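Local structure of YJHT (Escherichia coli, 2UVK) at residues T21-L26 with Y91-N96; G72-G75 with L81-V84. The protein catalyses the mutarotation of the sialic acid N-acetylneuraminate from its alpha- to its beta-anomer, working as a homodimer of Kelch-repeat beta-propellers. All blocks are in the same frame, centred on the assembly; numbering follows the deposited sequence.

Interaction 1 of 2, residues T21-L26 with Y91-N96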
loop_
_atom_site.group_PDB
_atom_site.type_symbol
_atom_site.label_atom_id
_atom_site.label_comp_id
_atom_site.label_asym_id
_atom_site.label_seq_id
_atom_site.Cartn_x
_atom_site.Cartn_y
_atom_site.Cartn_z
ATOM N N THR B 21 -32.561 7.944 -11.401
ATOM C CA THR B 21 -31.641 8.369 -12.472
ATOM C C THR B 21 -30.360 7.534 -12.439
ATOM O O THR B 21 -29.653 7.517 -11.439
ATOM C CB THR B 21 -31.272 9.858 -12.347
ATOM O OG1 THR B 21 -32.471 10.654 -12.360
ATOM C CG2 THR B 21 -30.366 10.328 -13.482
ATOM N N VAL B 22 -30.099 6.867 -13.549
ATOM C CA VAL B 22 -28.929 5.960 -13.674
ATOM C C VAL B 22 -27.815 6.728 -14.354
ATOM O O VAL B 22 -28.055 7.403 -15.349
ATOM C CB VAL B 22 -29.256 4.726 -14.547
ATOM C CG1 VAL B 22 -27.988 3.926 -14.863
ATOM C CG2 VAL B 22 -30.301 3.841 -13.870
ATOM N N TYR B 23 -26.595 6.594 -13.823
ATOM C CA TYR B 23 -25.387 7.207 -14.420
ATOM C C TYR B 23 -24.411 6.098 -14.776
ATOM O O TYR B 23 -24.143 5.245 -13.947
ATOM C CB TYR B 23 -24.706 8.150 -13.439
ATOM C CG TYR B 23 -25.555 9.331 -13.045
ATOM C CD1 TYR B 23 -25.377 10.567 -13.627
ATOM C CD2 TYR B 23 -26.518 9.200 -12.062
ATOM C CE1 TYR B 23 -26.164 11.656 -13.246
ATOM C CE2 TYR B 23 -27.310 10.266 -11.687
ATOM C CZ TYR B 23 -27.122 11.488 -12.264
ATOM O OH TYR B 23 -27.924 12.552 -11.876
ATOM N N ILE B 24 -23.912 6.089 -16.009
ATOM C CA ILE B 24 -22.868 5.127 -16.405
ATOM C C ILE B 24 -21.765 5.798 -17.189
ATOM O O ILE B 24 -21.967 6.790 -17.883
ATOM C CB ILE B 24 -23.424 3.984 -17.241
ATOM C CG1 ILE B 24 -24.074 4.506 -18.524
ATOM C CG2 ILE B 24 -24.400 3.131 -16.423
ATOM C CD1 ILE B 24 -24.434 3.449 -19.512
ATOM N N GLY B 25 -20.571 5.229 -17.109
ATOM C CA GLY B 25 -19.470 5.782 -17.854
ATOM C C GLY B 25 -18.201 4.975 -17.698
ATOM O O GLY B 25 -18.140 3.970 -16.989
ATOM N N LEU B 26 -17.212 5.427 -18.437
ATOM C CA LEU B 26 -15.862 4.846 -18.398
ATOM C C LEU B 26 -15.819 3.431 -18.966
ATOM O O LEU B 26 -16.657 3.053 -19.761
ATOM C CB LEU B 26 -15.241 4.995 -17.018
ATOM C CG LEU B 26 -15.249 6.409 -16.443
ATOM C CD1 LEU B 26 -14.649 6.492 -15.041
ATOM C CD2 LEU B 26 -14.579 7.408 -17.423
ATOM N N TYR B 91 -18.606 14.638 -9.692
ATOM C CA TYR B 91 -19.506 15.178 -10.725
ATOM C C TYR B 91 -20.738 15.753 -10.057
ATOM O O TYR B 91 -21.399 15.085 -9.263
ATOM C CB TYR B 91 -19.923 14.084 -11.684
ATOM C CG TYR B 91 -20.985 14.488 -12.683
ATOM C CD1 TYR B 91 -20.673 15.256 -13.799
ATOM C CD2 TYR B 91 -22.310 14.097 -12.504
ATOM C CE1 TYR B 91 -21.641 15.603 -14.723
ATOM C CE2 TYR B 91 -23.294 14.471 -13.434
ATOM C CZ TYR B 91 -22.941 15.202 -14.526
ATOM O OH TYR B 91 -23.896 15.579 -15.431
ATOM N N ASN B 92 -21.016 17.012 -10.390
ATOM C CA ASN B 92 -22.213 17.718 -9.900
ATOM C C ASN B 92 -23.297 17.673 -10.983
ATOM O O ASN B 92 -23.149 18.264 -12.045
ATOM C CB ASN B 92 -21.832 19.151 -9.511
ATOM C CG ASN B 92 -23.014 19.963 -8.990
ATOM O OD1 ASN B 92 -24.144 19.501 -8.995
ATOM N ND2 ASN B 92 -22.734 21.169 -8.509
ATOM N N PRO B 93 -24.349 16.890 -10.755
ATOM C CA PRO B 93 -25.375 16.782 -11.797
ATOM C C PRO B 93 -26.157 18.080 -12.057
ATOM O O PRO B 93 -26.664 18.274 -13.168
ATOM C CB PRO B 93 -26.290 15.660 -11.303
ATOM C CG PRO B 93 -25.877 15.338 -9.907
ATOM C CD PRO B 93 -24.633 16.067 -9.570
ATOM N N LYS B 94 -26.223 18.958 -11.065
ATOM C CA LYS B 94 -26.980 20.200 -11.216
ATOM C C LYS B 94 -26.302 21.148 -12.199
ATOM O O LYS B 94 -26.971 21.934 -12.889
ATOM C CB LYS B 94 -27.151 20.867 -9.862
ATOM C CG LYS B 94 -27.885 19.990 -8.858
ATOM C CD LYS B 94 -28.376 20.781 -7.653
ATOM C CE LYS B 94 -29.244 19.932 -6.745
ATOM N NZ LYS B 94 -29.696 20.708 -5.558
ATOM N N THR B 95 -24.976 21.061 -12.276
ATOM C CA THR B 95 -24.167 21.894 -13.151
ATOM C C THR B 95 -23.487 21.127 -14.293
ATOM O O THR B 95 -22.783 21.727 -15.098
ATOM C CB THR B 95 -23.096 22.627 -12.330
ATOM O OG1 THR B 95 -22.273 21.672 -11.652
ATOM C CG2 THR B 95 -23.752 23.508 -11.294
ATOM N N ASN B 96 -23.689 19.805 -14.351
ATOM C CA ASN B 96 -23.064 18.951 -15.378
ATOM C C ASN B 96 -21.569 19.238 -15.503
ATOM O O ASN B 96 -21.051 19.464 -16.599
ATOM C CB ASN B 96 -23.780 19.127 -16.721
ATOM C CG ASN B 96 -23.340 18.121 -17.794
ATOM O OD1 ASN B 96 -22.986 16.968 -17.512
ATOM N ND2 ASN B 96 -23.391 18.558 -19.043
#
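Adjacent blades of the Kelch beta-propeller meet here through two tyrosines and a proline: Y23, on strand 21-25 of the first four-stranded sheet, reaches Y91 at the end of strand 88-92 and P93 in the turn that follows, both in the second blade. The contact is small and made by van der Waals touch, burying 98 Å² in all, and the backbones stay well apart, with the CA atoms of Y23 and P93 9.9 Å from each other. The gap is therefore spanned by side chains, the Y23 ring meeting that of Y91 and its hydroxyl reaching P93. With CG anti to its own carbonyl carbon (chi1 -63°), Y23 sends its ring out from the strand, and CE1 comes to 4.0 Å from CE2 of Y91. The two phenol side chains cross at about a right angle, with CE1 and CE2 as their point of contact. Farther out, Y23 OH lies 3.6 Å from P93 CB, with P93 CG a little more distant. F63 of strand 60-64 also meets the Y23 ring, and W98 meets that of Y91, making a run of aromatic residues at the seam between the blades. The turn itself is shaped by N92, whose OD1 accepts from K94 N at 3.0 Å in an Asx turn, the donor standing above the carbonyl plane. Replacing Y91 by an alanine is likely to open a gap beside Y23 CE1 and leave N96 OD1 without one of its two donors. N96 OD1 is gripped twice: it accepts from A49 N, on the first-blade side, and from Y91 OH at 2.7 Å, the phenol oxygen tilted 24° from the amide carbonyl plane.

Interaction 2 of 2, residues G72-G75 with L81-V84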
loop_
_atom_site.group_PDB
_atom_site.type_symbol
_atom_site.label_atom_id
_atom_site.label_comp_id
_atom_site.label_asym_id
_atom_site.label_seq_id
_atom_site.Cartn_x
_atom_site.Cartn_y
_atom_site.Cartn_z
ATOM N N GLY B 72 -10.476 5.951 -8.600
ATOM C CA GLY B 72 -9.437 5.128 -9.188
ATOM C C GLY B 72 -9.674 4.607 -10.581
ATOM O O GLY B 72 -10.171 5.327 -11.465
ATOM N N GLY B 73 -9.296 3.341 -10.774
ATOM C CA GLY B 73 -9.312 2.663 -12.060
ATOM C C GLY B 73 -7.929 2.564 -12.682
ATOM O O GLY B 73 -6.942 3.050 -12.151
ATOM N N ILE B 74 -7.916 1.914 -13.817
ATOM C CA ILE B 74 -6.695 1.668 -14.581
ATOM C C ILE B 74 -6.721 2.540 -15.849
ATOM O O ILE B 74 -7.676 2.526 -16.604
ATOM C CB ILE B 74 -6.645 0.225 -15.054
ATOM C CG1 ILE B 74 -6.575 -0.749 -13.862
ATOM C CG2 ILE B 74 -5.403 0.000 -15.947
ATOM C CD1 ILE B 74 -6.930 -2.163 -14.258
ATOM N N GLY B 75 -5.606 3.203 -16.110
ATOM C CA GLY B 75 -5.478 3.985 -17.336
ATOM C C GLY B 75 -4.066 4.433 -17.521
ATOM O O GLY B 75 -3.185 3.908 -16.887
ATOM N N LEU B 81 1.996 4.982 -19.942
ATOM C CA LEU B 81 1.998 3.600 -19.500
ATOM C C LEU B 81 0.781 3.317 -18.648
ATOM O O LEU B 81 0.266 4.205 -17.963
ATOM C CB LEU B 81 3.252 3.270 -18.716
ATOM C CG LEU B 81 4.621 3.442 -19.384
ATOM C CD1 LEU B 81 5.703 2.884 -18.459
ATOM C CD2 LEU B 81 4.623 2.771 -20.744
ATOM N N THR B 82 0.330 2.070 -18.710
ATOM C CA THR B 82 -0.795 1.619 -17.926
ATOM C C THR B 82 -0.432 1.605 -16.467
ATOM O O THR B 82 0.634 1.110 -16.063
ATOM C CB THR B 82 -1.193 0.210 -18.395
ATOM O OG1 THR B 82 -1.654 0.279 -19.761
ATOM C CG2 THR B 82 -2.281 -0.399 -17.516
ATOM N N GLN B 83 -1.351 2.128 -15.657
ATOM C CA GLN B 83 -1.140 2.223 -14.230
ATOM C C GLN B 83 -2.475 2.248 -13.497
ATOM O O GLN B 83 -3.514 2.476 -14.086
ATOM C CB GLN B 83 -0.377 3.482 -13.859
ATOM C CG GLN B 83 -1.179 4.746 -14.148
ATOM C CD GLN B 83 -0.839 5.896 -13.253
ATOM O OE1 GLN B 83 0.230 5.948 -12.642
ATOM N NE2 GLN B 83 -1.702 6.908 -13.271
ATOM N N VAL B 84 -2.375 2.086 -12.191
ATOM C CA VAL B 84 -3.511 2.186 -11.278
ATOM C C VAL B 84 -3.548 3.571 -10.667
ATOM O O VAL B 84 -2.546 4.070 -10.175
ATOM C CB VAL B 84 -3.340 1.143 -10.127
ATOM C CG1 VAL B 84 -4.436 1.256 -9.093
ATOM C CG2 VAL B 84 -3.282 -0.228 -10.675
#
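G75 and Q83 face each other as the antiparallel hydrogen-bonded pair of a two-stranded beta hairpin, strands 74-76 and 82-84, that belongs to the second Kelch repeat of the propeller. Two backbone bonds close the pair: G75 N gives to Q83 O at 3.0 Å, and Q83 N gives to G75 O at 2.8 Å. Both donors lie nearly along the C=O axis of their acceptors. Each carbonyl also takes a CA-H contact, I74 CA approaching Q83 O at 3.3 Å and T82 CA approaching G75 O at 3.5 Å. One step along, I74 and V84 form a non-hydrogen-bonded pair, their CA atoms 4.6 Å apart and their side chains on the same face. The I74 methyl CG2, anti to the backbone N, leans across the hairpin and meets CG2 of T82 at 3.5 Å, methyl against methyl. T82 OG1 is turned to another partner, NZ of K76. On the other face lies Q83, whose CG sits between its backbone N and carbonyl carbon (chi1 66°), a torsion that brings this methylene alongside G75 O.

Beyond this shell, F132 of helix 129-142 packs on both I74 and V84, while N133 OD1 from the same helix accepts from V84 N, fixing the hairpin against the helix. At the base, G72 and G73 adopt positive phi angles, and a side chain at G73 would jam against the preceding carbonyl; R56 NH1 holds G72 O. The I74 side chain lies about 9 Å from that of E209, the predicted proton acceptor, which places the hairpin near the probable active site. Where the strand leaves these glycines, G73 O comes to 3.6 Å from V84 CA.

The centres of interactions 1 and 2 lie 22 Å apart and their nearest atoms about 6 Å, so the two do not touch. In sequence, both strands of the hairpin fall between the two partners of interaction 1. Strand 67-71 leads into the hairpin, and strand 88-92, its neighbour in the second four-stranded sheet, follows soon after strand 82-84. The hairpin thus extends from the connection between two adjacent strands of one blade. Interaction 1 joins that blade to the first, whereas interaction 2 extends it toward helix 129-142 and the predicted catalytic residue.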